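Local atomic coordinates of stage III sporulation protein AB (Bacillus subtilis, PDB entry 6BS9), a protein that is essential for sporulation and is probably part of a secretion system that operates during spore formation. Residues 81-84 and 85-88; 98-101 and 102-105; 107-110 and 111-115; 121-124 and 125-128. One frame throughout, in Å; residues are numbered along the deposited sequence.

Contact 1 (81-84 and 85-88)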
loop_
_atom_site.group_PDB
_atom_site.type_symbol
_atom_site.label_atom_id
_atom_site.label_comp_id
_atom_site.label_asym_id
_atom_site.label_seq_id
_atom_site.Cartn_x
_atom_site.Cartn_y
_atom_site.Cartn_z
ATOM N N LEU A 81 7.342 -3.147 -9.325
ATOM C CA LEU A 81 6.019 -3.688 -9.519
ATOM C C LEU A 81 5.508 -3.468 -10.957
ATOM O O LEU A 81 5.966 -2.599 -11.639
ATOM C CB LEU A 81 5.096 -3.020 -8.489
ATOM C CG LEU A 81 5.480 -3.176 -6.999
ATOM C CD1 LEU A 81 4.534 -2.434 -6.093
ATOM C CD2 LEU A 81 5.575 -4.651 -6.595
ATOM N N LYS A 82 4.493 -4.214 -11.332
ATOM C CA LYS A 82 3.785 -4.066 -12.606
ATOM C C LYS A 82 2.556 -3.182 -12.472
ATOM O O LYS A 82 2.132 -2.823 -11.369
ATOM C CB LYS A 82 3.421 -5.445 -13.168
ATOM C CG LYS A 82 4.654 -6.338 -13.339
ATOM C CD LYS A 82 4.323 -7.692 -13.895
ATOM C CE LYS A 82 4.642 -7.845 -15.367
ATOM N NZ LYS A 82 6.111 -8.077 -15.565
ATOM N N LYS A 83 2.040 -2.768 -13.612
ATOM C CA LYS A 83 0.886 -1.873 -13.683
ATOM C C LYS A 83 -0.313 -2.395 -12.917
ATOM O O LYS A 83 -1.044 -1.637 -12.302
ATOM C CB LYS A 83 0.509 -1.560 -15.162
ATOM C CG LYS A 83 -0.210 -0.204 -15.325
ATOM C CD LYS A 83 0.663 0.979 -14.814
ATOM C CE LYS A 83 0.082 2.358 -15.160
ATOM N NZ LYS A 83 0.890 3.519 -14.664
ATOM N N SER A 84 -0.506 -3.703 -12.954
ATOM C CA SER A 84 -1.577 -4.350 -12.179
ATOM C C SER A 84 -1.455 -3.996 -10.696
ATOM O O SER A 84 -2.449 -3.586 -10.112
ATOM C CB SER A 84 -1.647 -5.844 -12.451
ATOM O OG SER A 84 -0.354 -6.384 -12.189
ATOM N N GLU A 85 -0.245 -4.007 -10.130
ATOM C CA GLU A 85 -0.073 -3.532 -8.737
ATOM C C GLU A 85 -0.405 -2.045 -8.547
ATOM O O GLU A 85 -0.970 -1.652 -7.511
ATOM C CB GLU A 85 1.350 -3.801 -8.198
ATOM C CG GLU A 85 1.651 -5.252 -7.872
ATOM C CD GLU A 85 2.053 -6.079 -9.083
ATOM O OE1 GLU A 85 1.188 -6.750 -9.633
ATOM O OE2 GLU A 85 3.206 -6.011 -9.508
ATOM N N TYR A 86 0.015 -1.211 -9.500
ATOM C CA TYR A 86 -0.268 0.236 -9.468
ATOM C C TYR A 86 -1.768 0.443 -9.347
ATOM O O TYR A 86 -2.226 1.239 -8.518
ATOM C CB TYR A 86 0.239 1.000 -10.727
ATOM C CG TYR A 86 -0.159 2.486 -10.715
ATOM C CD1 TYR A 86 0.555 3.419 -9.949
ATOM C CD2 TYR A 86 -1.254 2.950 -11.458
ATOM C CE1 TYR A 86 0.200 4.755 -9.934
ATOM C CE2 TYR A 86 -1.626 4.298 -11.433
ATOM C CZ TYR A 86 -0.916 5.182 -10.645
ATOM O OH TYR A 86 -1.269 6.513 -10.601
ATOM N N GLU A 87 -2.522 -0.276 -10.174
ATOM C CA GLU A 87 -3.963 -0.112 -10.199
ATOM C C GLU A 87 -4.582 -0.567 -8.872
ATOM O O GLU A 87 -5.458 0.078 -8.350
ATOM C CB GLU A 87 -4.593 -0.862 -11.405
ATOM C CG GLU A 87 -4.318 -0.201 -12.781
ATOM C CD GLU A 87 -4.825 1.238 -12.903
ATOM O OE1 GLU A 87 -5.953 1.550 -12.355
ATOM O OE2 GLU A 87 -4.086 2.072 -13.525
ATOM N N VAL A 88 -4.090 -1.665 -8.331
ATOM C CA VAL A 88 -4.543 -2.083 -7.052
ATOM C C VAL A 88 -4.245 -1.044 -5.993
ATOM O O VAL A 88 -5.124 -0.705 -5.192
ATOM C CB VAL A 88 -3.965 -3.464 -6.657
ATOM C CG1 VAL A 88 -4.304 -3.799 -5.212
ATOM C CG2 VAL A 88 -4.516 -4.547 -7.589
#
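K82 and S84 are both gripped by the carboxylate of E85, which folds back over the start of helix 83-95 and forms the tight half of this contact. Bent at chi2 (82°), the chain brings OE2 to the backbone N of K82, 2.9 Å away with the N-H pointing almost straight at it, though from above the carboxylate plane. On the other oxygen, OE1, the hydroxyl OG of S84 donates across 3.0 Å, again from above the plane. L81 crosses the glutamate at about a right angle, its CB 3.8 Å from CB of E85. K82 holds the N-cap position, and only the glutamate half of a capping box is formed, since a lysine side chain cannot accept from the E85 amide. The salt bridge from OE2 to R6 ties this helix start to helix 2-26. With an alanine here in place of E85, the K82 amide would probably lose this acceptor, R6 this salt bridge and the S84 hydroxyl its hold. The solvent side is looser: exposed K83, bent at chi2, sets NZ over one face of the Y86 ring in a cation-pi contact, 4.2 Å from the centroid. Y86 itself is buried and meets W76 edge-to-face.

Contact 2 (98-101 and 102-105). With SO4 (sulfate ion), chain E.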
loop_
_atom_site.group_PDB
_atom_site.type_symbol
_atom_site.label_atom_id
_atom_site.label_comp_id
_atom_site.label_asym_id
_atom_site.label_seq_id
_atom_site.Cartn_x
_atom_site.Cartn_y
_atom_site.Cartn_z
ATOM N N ILE A 98 -14.087 6.294 0.717
ATOM C CA ILE A 98 -15.400 5.703 0.924
ATOM C C ILE A 98 -15.918 6.045 2.341
ATOM O O ILE A 98 -15.306 5.709 3.330
ATOM C CB ILE A 98 -15.373 4.168 0.641
ATOM C CG1 ILE A 98 -14.992 3.920 -0.824
ATOM C CG2 ILE A 98 -16.729 3.519 0.927
ATOM C CD1 ILE A 98 -14.843 2.447 -1.170
ATOM N N HIS A 99 -17.078 6.697 2.410
ATOM C CA HIS A 99 -17.701 7.118 3.688
ATOM C C HIS A 99 -18.476 5.998 4.418
ATOM O O HIS A 99 -18.411 5.947 5.631
ATOM C CB HIS A 99 -18.510 8.428 3.592
ATOM C CG HIS A 99 -17.680 9.653 3.868
ATOM N ND1 HIS A 99 -16.761 10.157 2.966
ATOM C CD2 HIS A 99 -17.591 10.439 4.974
ATOM C CE1 HIS A 99 -16.164 11.217 3.491
ATOM N NE2 HIS A 99 -16.652 11.413 4.706
ATOM N N ASP A 100 -19.136 5.067 3.696
ATOM C CA ASP A 100 -19.814 3.918 4.324
ATOM C C ASP A 100 -18.777 3.010 4.968
ATOM O O ASP A 100 -17.857 2.549 4.281
ATOM C CB ASP A 100 -20.584 3.129 3.268
ATOM C CG ASP A 100 -21.329 1.926 3.853
ATOM O OD1 ASP A 100 -22.507 2.083 4.207
ATOM O OD2 ASP A 100 -20.745 0.833 4.002
ATOM N N ARG A 101 -18.876 2.784 6.272
ATOM C CA ARG A 101 -17.810 2.092 7.013
ATOM C C ARG A 101 -17.581 0.638 6.522
ATOM O O ARG A 101 -16.443 0.205 6.340
ATOM C CB ARG A 101 -18.055 2.285 8.534
ATOM C CG ARG A 101 -17.777 1.147 9.514
ATOM C CD ARG A 101 -19.094 0.656 10.045
ATOM N NE ARG A 101 -18.945 -0.346 11.074
ATOM C CZ ARG A 101 -19.963 -1.026 11.565
ATOM N NH1 ARG A 101 -21.202 -0.842 11.087
ATOM N NH2 ARG A 101 -19.737 -1.906 12.524
ATOM N N ILE A 102 -18.660 -0.070 6.251
ATOM C CA ILE A 102 -18.584 -1.497 5.928
ATOM C C ILE A 102 -18.056 -1.673 4.523
ATOM O O ILE A 102 -17.221 -2.538 4.277
ATOM C CB ILE A 102 -19.951 -2.174 6.045
ATOM C CG1 ILE A 102 -20.375 -2.249 7.501
ATOM C CG2 ILE A 102 -19.957 -3.596 5.468
ATOM C CD1 ILE A 102 -21.878 -2.425 7.686
ATOM N N SER A 103 -18.544 -0.820 3.626
ATOM C CA SER A 103 -18.102 -0.824 2.253
ATOM C C SER A 103 -16.609 -0.483 2.145
ATOM O O SER A 103 -15.859 -1.176 1.469
ATOM C CB SER A 103 -18.951 0.156 1.444
ATOM O OG SER A 103 -18.728 -0.027 0.085
ATOM N N GLN A 104 -16.163 0.501 2.904
ATOM C CA GLN A 104 -14.743 0.837 2.934
ATOM C C GLN A 104 -13.902 -0.365 3.379
ATOM O O GLN A 104 -12.905 -0.749 2.742
ATOM C CB GLN A 104 -14.443 2.039 3.849
ATOM C CG GLN A 104 -12.942 2.300 4.003
ATOM C CD GLN A 104 -12.598 3.578 4.791
ATOM O OE1 GLN A 104 -12.748 3.616 6.032
ATOM N NE2 GLN A 104 -12.084 4.566 4.106
ATOM N N GLN A 105 -14.323 -0.947 4.476
ATOM C CA GLN A 105 -13.636 -2.100 5.028
ATOM C C GLN A 105 -13.509 -3.236 4.004
ATOM O O GLN A 105 -12.434 -3.808 3.840
ATOM C CB GLN A 105 -14.395 -2.567 6.278
ATOM C CG GLN A 105 -13.554 -3.351 7.238
ATOM C CD GLN A 105 -13.854 -4.818 7.225
ATOM O OE1 GLN A 105 -14.807 -5.276 7.872
ATOM N NE2 GLN A 105 -12.999 -5.593 6.553
HETATM S S SO4 E . -19.418 6.621 0.007
HETATM O O1 SO4 E . -20.593 7.452 0.372
HETATM O O2 SO4 E . -19.452 5.349 0.767
HETATM O O3 SO4 E . -19.402 6.312 -1.443
HETATM O O4 SO4 E . -18.222 7.399 0.359
#
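D100 and S103 carry the polar part of this contact, where the loop after helix 83-95 turns into helix 101-128. Among the hydrogen bonds, the one from the S103 backbone N to OD2 of D100 is short, 2.8 Å, and nearly straight, and the amide comes in almost on the line of the C-O bond. CG of D100 stands anti to the backbone N (chi1 -179°), which turns the carboxylate forward over the first turn. The main chain of D100 is used as well, its O accepting from Q104 N at 3.0 Å, and the Q104 amide donates through NE2 to the carbonyl of T95. An aspartate at the N-cap that accepts from the amide three residues on is a classic helix N-cap, satisfying an N-H that has no earlier helical carbonyl to bind. A further bond holds an anion, a sulfate probably taken from the crystallisation liquor: D100 N donates to its O2 over 3.0 Å. H99 N approaches O4, but so closely that this second bond is doubtful. Apolar contacts are fewer. I98 lays CB against CB of Q104, 4.0 Å apart. On the outer side the R101 chain crosses I102 obliquely, NH1 lying 3.8 Å from CD1.

Contact 3 (107-110 and 111-115); sequences HIKL and ALTHL
With OG1 anti to its own carbonyl carbon and beside its backbone N (chi1 -54°), T113 turns its hydroxyl back along helix 101-128, to 3.0 Å from the carbonyl O of K109. The same torsion sends CG2 the other way, anti to the backbone N. In L112, CG likewise stands anti to the carbonyl carbon (chi1 -65°), and this lays the chain back over the preceding turn, with CG 3.5 Å from O of I108. Beyond CG, CD1 of L112 comes within 4.5 Å of CG2 of I108, a light apolar touch between residues one turn apart. A111 adds its single methyl, CB 3.4 Å from O of I108.

Beneath these side chains runs a regular alpha-helical ladder. L112 N donates to O of I108 at 3.0 Å, and T113 N reaches O of K109 at 2.9 Å. A111 N and H114 N bind O of H107 and O of L110 in the same i to i+4 pattern.

I108 packs on F92 and T95 of helix 83-95, and L112 on R14 and L17 of helix 2-26. The branches of I108 and L112 thus meet the two neighbouring helices, while K109 and T113, and the leucine L110, face outward. On that outer face the K109 carbonyl, already bound by one amide, has a hydroxyl close beside it; such carbonyl-hydroxyl proximity is common where threonine sits in a helix and keeps this polar group close to the main chain.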
loop_
_atom_site.group_PDB
_atom_site.type_symbol
_atom_site.label_atom_id
_atom_site.label_comp_id
_atom_site.label_asym_id
_atom_site.label_seq_id
_atom_site.Cartn_x
_atom_site.Cartn_y
_atom_site.Cartn_z
ATOM N N HIS A 107 -13.758 -2.982 0.758
ATOM C CA HIS A 107 -12.888 -2.594 -0.372
ATOM C C HIS A 107 -11.394 -2.622 0.011
ATOM O O HIS A 107 -10.552 -2.958 -0.831
ATOM C CB HIS A 107 -13.329 -1.263 -1.010
ATOM C CG HIS A 107 -14.511 -1.397 -1.921
ATOM N ND1 HIS A 107 -14.377 -1.645 -3.271
ATOM C CD2 HIS A 107 -15.829 -1.484 -1.668
ATOM C CE1 HIS A 107 -15.567 -1.838 -3.822
ATOM N NE2 HIS A 107 -16.470 -1.732 -2.868
ATOM N N ILE A 108 -11.077 -2.372 1.283
ATOM C CA ILE A 108 -9.696 -2.549 1.750
ATOM C C ILE A 108 -9.318 -3.993 1.727
ATOM O O ILE A 108 -8.233 -4.354 1.226
ATOM C CB ILE A 108 -9.436 -1.996 3.145
ATOM C CG1 ILE A 108 -9.635 -0.480 3.123
ATOM C CG2 ILE A 108 -8.011 -2.351 3.574
ATOM C CD1 ILE A 108 -9.520 0.247 4.457
ATOM N N LYS A 109 -10.228 -4.849 2.195
ATOM C CA LYS A 109 -9.973 -6.303 2.125
ATOM C C LYS A 109 -9.739 -6.754 0.687
ATOM O O LYS A 109 -8.857 -7.580 0.428
ATOM C CB LYS A 109 -11.123 -7.049 2.762
ATOM C CG LYS A 109 -10.887 -8.537 2.884
ATOM C CD LYS A 109 -12.105 -9.222 3.417
ATOM C CE LYS A 109 -11.881 -10.725 3.707
ATOM N NZ LYS A 109 -13.114 -11.380 4.251
ATOM N N LEU A 110 -10.510 -6.210 -0.261
ATOM C CA LEU A 110 -10.336 -6.555 -1.707
ATOM C C LEU A 110 -8.968 -6.196 -2.246
ATOM O O LEU A 110 -8.358 -7.005 -2.932
ATOM C CB LEU A 110 -11.373 -5.835 -2.570
ATOM C CG LEU A 110 -11.356 -6.022 -4.084
ATOM C CD1 LEU A 110 -11.426 -7.472 -4.488
ATOM C CD2 LEU A 110 -12.516 -5.280 -4.743
ATOM N N ALA A 111 -8.487 -4.989 -1.893
ATOM C CA ALA A 111 -7.137 -4.611 -2.188
ATOM C C ALA A 111 -6.119 -5.602 -1.662
ATOM O O ALA A 111 -5.244 -6.052 -2.399
ATOM C CB ALA A 111 -6.841 -3.241 -1.621
ATOM N N LEU A 112 -6.241 -5.965 -0.399
ATOM C CA LEU A 112 -5.353 -6.958 0.218
ATOM C C LEU A 112 -5.380 -8.295 -0.436
ATOM O O LEU A 112 -4.332 -8.908 -0.671
ATOM C CB LEU A 112 -5.694 -7.188 1.697
ATOM C CG LEU A 112 -5.468 -5.974 2.625
ATOM C CD1 LEU A 112 -5.886 -6.285 4.061
ATOM C CD2 LEU A 112 -4.021 -5.541 2.627
ATOM N N THR A 113 -6.558 -8.769 -0.772
ATOM C CA THR A 113 -6.663 -10.057 -1.478
ATOM C C THR A 113 -6.119 -9.984 -2.860
ATOM O O THR A 113 -5.536 -10.951 -3.350
ATOM C CB THR A 113 -8.117 -10.514 -1.559
ATOM O OG1 THR A 113 -8.658 -10.522 -0.252
ATOM C CG2 THR A 113 -8.220 -11.918 -2.070
ATOM N N HIS A 114 -6.317 -8.844 -3.516
ATOM C CA HIS A 114 -5.763 -8.674 -4.839
ATOM C C HIS A 114 -4.270 -8.767 -4.849
ATOM O O HIS A 114 -3.668 -9.482 -5.681
ATOM C CB HIS A 114 -6.176 -7.379 -5.470
ATOM C CG HIS A 114 -6.244 -7.473 -6.961
ATOM N ND1 HIS A 114 -7.335 -7.017 -7.662
ATOM C CD2 HIS A 114 -5.436 -8.092 -7.870
ATOM C CE1 HIS A 114 -7.154 -7.252 -8.949
ATOM N NE2 HIS A 114 -6.007 -7.899 -9.101
ATOM N N LEU A 115 -3.664 -8.137 -3.861
ATOM C CA LEU A 115 -2.200 -8.270 -3.667
ATOM C C LEU A 115 -1.770 -9.720 -3.367
ATOM O O LEU A 115 -0.740 -10.181 -3.849
ATOM C CB LEU A 115 -1.722 -7.340 -2.515
ATOM C CG LEU A 115 -1.749 -5.837 -2.825
ATOM C CD1 LEU A 115 -1.396 -5.039 -1.619
ATOM C CD2 LEU A 115 -0.805 -5.482 -3.975
#

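Contact 4 (121-124 and 125-128); sequences DAEQ and AQAK
E123 and Q126 run side by side and point the same way from the surface of helix 101-128, one turn apart, with their flat ends turned by 49° between the carboxylate and amide planes. The two reach this position by different routes. The glutamate has CG anti to the carbonyl carbon (chi1 -72°) and bends again at chi2, whereas the glutamine has CG anti to the backbone N (chi1 -157°) and continues extended. Q124 leaves the helix on another side, where its chain, also extended beyond CG, simply leads off. K128 stays near the helix through CB alone, 3.3 Å from O of Q124, before its bent chain departs.

Three alanines, A122, A125 and A127, are set among these longer chains. A127 places CB 3.4 Å from O of E123, and A125 lays its methyl CB 3.6 Å from O of A122. Main-chain bonds carry the turn: A125 N to O of D121 and A127 N to O of E123 are both 2.9 Å, and Q126 N to O of A122 is 3.0 Å, the regular alpha-helical pattern continuing to the last turn.

This C-terminal part of the long helix lies beside the beginning of helix 2-26. There A122, the buried residue of the group, rests on R6 and P7, E123 also touches P7, and Q126 reaches M4.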
loop_
_atom_site.group_PDB
_atom_site.type_symbol
_atom_site.label_atom_id
_atom_site.label_comp_id
_atom_site.label_asym_id
_atom_site.label_seq_id
_atom_site.Cartn_x
_atom_site.Cartn_y
_atom_site.Cartn_z
ATOM N N ASP A 121 1.084 -14.788 -8.506
ATOM C CA ASP A 121 1.405 -14.692 -9.927
ATOM C C ASP A 121 2.903 -14.414 -10.072
ATOM O O ASP A 121 3.600 -15.123 -10.779
ATOM C CB ASP A 121 0.611 -13.558 -10.566
ATOM C CG ASP A 121 -0.913 -13.826 -10.667
ATOM O OD1 ASP A 121 -1.339 -15.001 -10.571
ATOM O OD2 ASP A 121 -1.669 -12.880 -10.927
ATOM N N ALA A 122 3.398 -13.489 -9.253
ATOM C CA ALA A 122 4.770 -13.157 -9.224
ATOM C C ALA A 122 5.696 -14.274 -8.759
ATOM O O ALA A 122 6.709 -14.532 -9.407
ATOM C CB ALA A 122 4.976 -11.922 -8.406
ATOM N N GLU A 123 5.302 -15.004 -7.742
ATOM C CA GLU A 123 6.043 -16.185 -7.342
ATOM C C GLU A 123 6.059 -17.249 -8.438
ATOM O O GLU A 123 7.059 -17.969 -8.587
ATOM C CB GLU A 123 5.472 -16.797 -6.077
ATOM C CG GLU A 123 5.734 -15.993 -4.830
ATOM C CD GLU A 123 7.128 -16.131 -4.290
ATOM O OE1 GLU A 123 7.910 -16.983 -4.768
ATOM O OE2 GLU A 123 7.479 -15.307 -3.410
ATOM N N GLN A 124 4.921 -17.425 -9.117
ATOM C CA GLN A 124 4.807 -18.403 -10.205
ATOM C C GLN A 124 5.753 -18.034 -11.372
ATOM O O GLN A 124 6.494 -18.910 -11.846
ATOM C CB GLN A 124 3.348 -18.538 -10.664
ATOM C CG GLN A 124 3.132 -19.114 -12.063
ATOM C CD GLN A 124 1.654 -19.259 -12.433
ATOM O OE1 GLN A 124 0.755 -19.066 -11.620
ATOM N NE2 GLN A 124 1.410 -19.532 -13.676
ATOM N N ALA A 125 5.749 -16.759 -11.783
ATOM C CA ALA A 125 6.705 -16.237 -12.807
ATOM C C ALA A 125 8.190 -16.476 -12.449
ATOM O O ALA A 125 8.919 -17.042 -13.254
ATOM C CB ALA A 125 6.487 -14.758 -13.041
ATOM N N GLN A 126 8.554 -16.155 -11.201
ATOM C CA GLN A 126 9.864 -16.434 -10.614
ATOM C C GLN A 126 10.255 -17.874 -10.692
ATOM O O GLN A 126 11.365 -18.225 -11.158
ATOM C CB GLN A 126 9.906 -16.071 -9.134
ATOM C CG GLN A 126 11.303 -15.796 -8.600
ATOM C CD GLN A 126 11.395 -15.804 -7.046
ATOM O OE1 GLN A 126 10.392 -15.763 -6.326
ATOM N NE2 GLN A 126 12.615 -15.837 -6.539
ATOM N N ALA A 127 9.362 -18.716 -10.179
ATOM C CA ALA A 127 9.632 -20.150 -10.115
ATOM C C ALA A 127 9.839 -20.665 -11.554
ATOM O O ALA A 127 10.723 -21.472 -11.773
ATOM C CB ALA A 127 8.495 -20.886 -9.404
ATOM N N LYS A 128 9.056 -20.133 -12.502
ATOM C CA LYS A 128 9.091 -20.521 -13.945
ATOM C C LYS A 128 10.489 -20.250 -14.523
ATOM O O LYS A 128 11.133 -21.057 -15.193
ATOM C CB LYS A 128 8.029 -19.703 -14.700
ATOM C CG LYS A 128 7.244 -20.410 -15.795
ATOM C CD LYS A 128 6.835 -19.455 -16.945
ATOM C CE LYS A 128 6.361 -20.239 -18.189
ATOM N NZ LYS A 128 6.926 -19.754 -19.479
#

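Contacts 2, 3 and 4 follow one another along helix 101-128, from its N-cap to its last turn, with the centres of contacts 2 and 4 about 33 Å apart. Contact 1 opens the preceding helix, 83-95, and packs directly on contact 3: CG2 of V88 lies 3.5 Å from CG of H114. Contact 2 meets contact 3 more lightly, CD1 of I98 being 3.9 Å from CG of H107. Contacts 1 and 4 do not touch, their nearest atoms about 6 Å apart, yet R6 of helix 2-26 meets both. Besides the sulfate held in contact 2, bound sulfate, probably from the crystallisation liquor, lies about 4, 3 and 4 Å from the side chains of K82, H114 and D121.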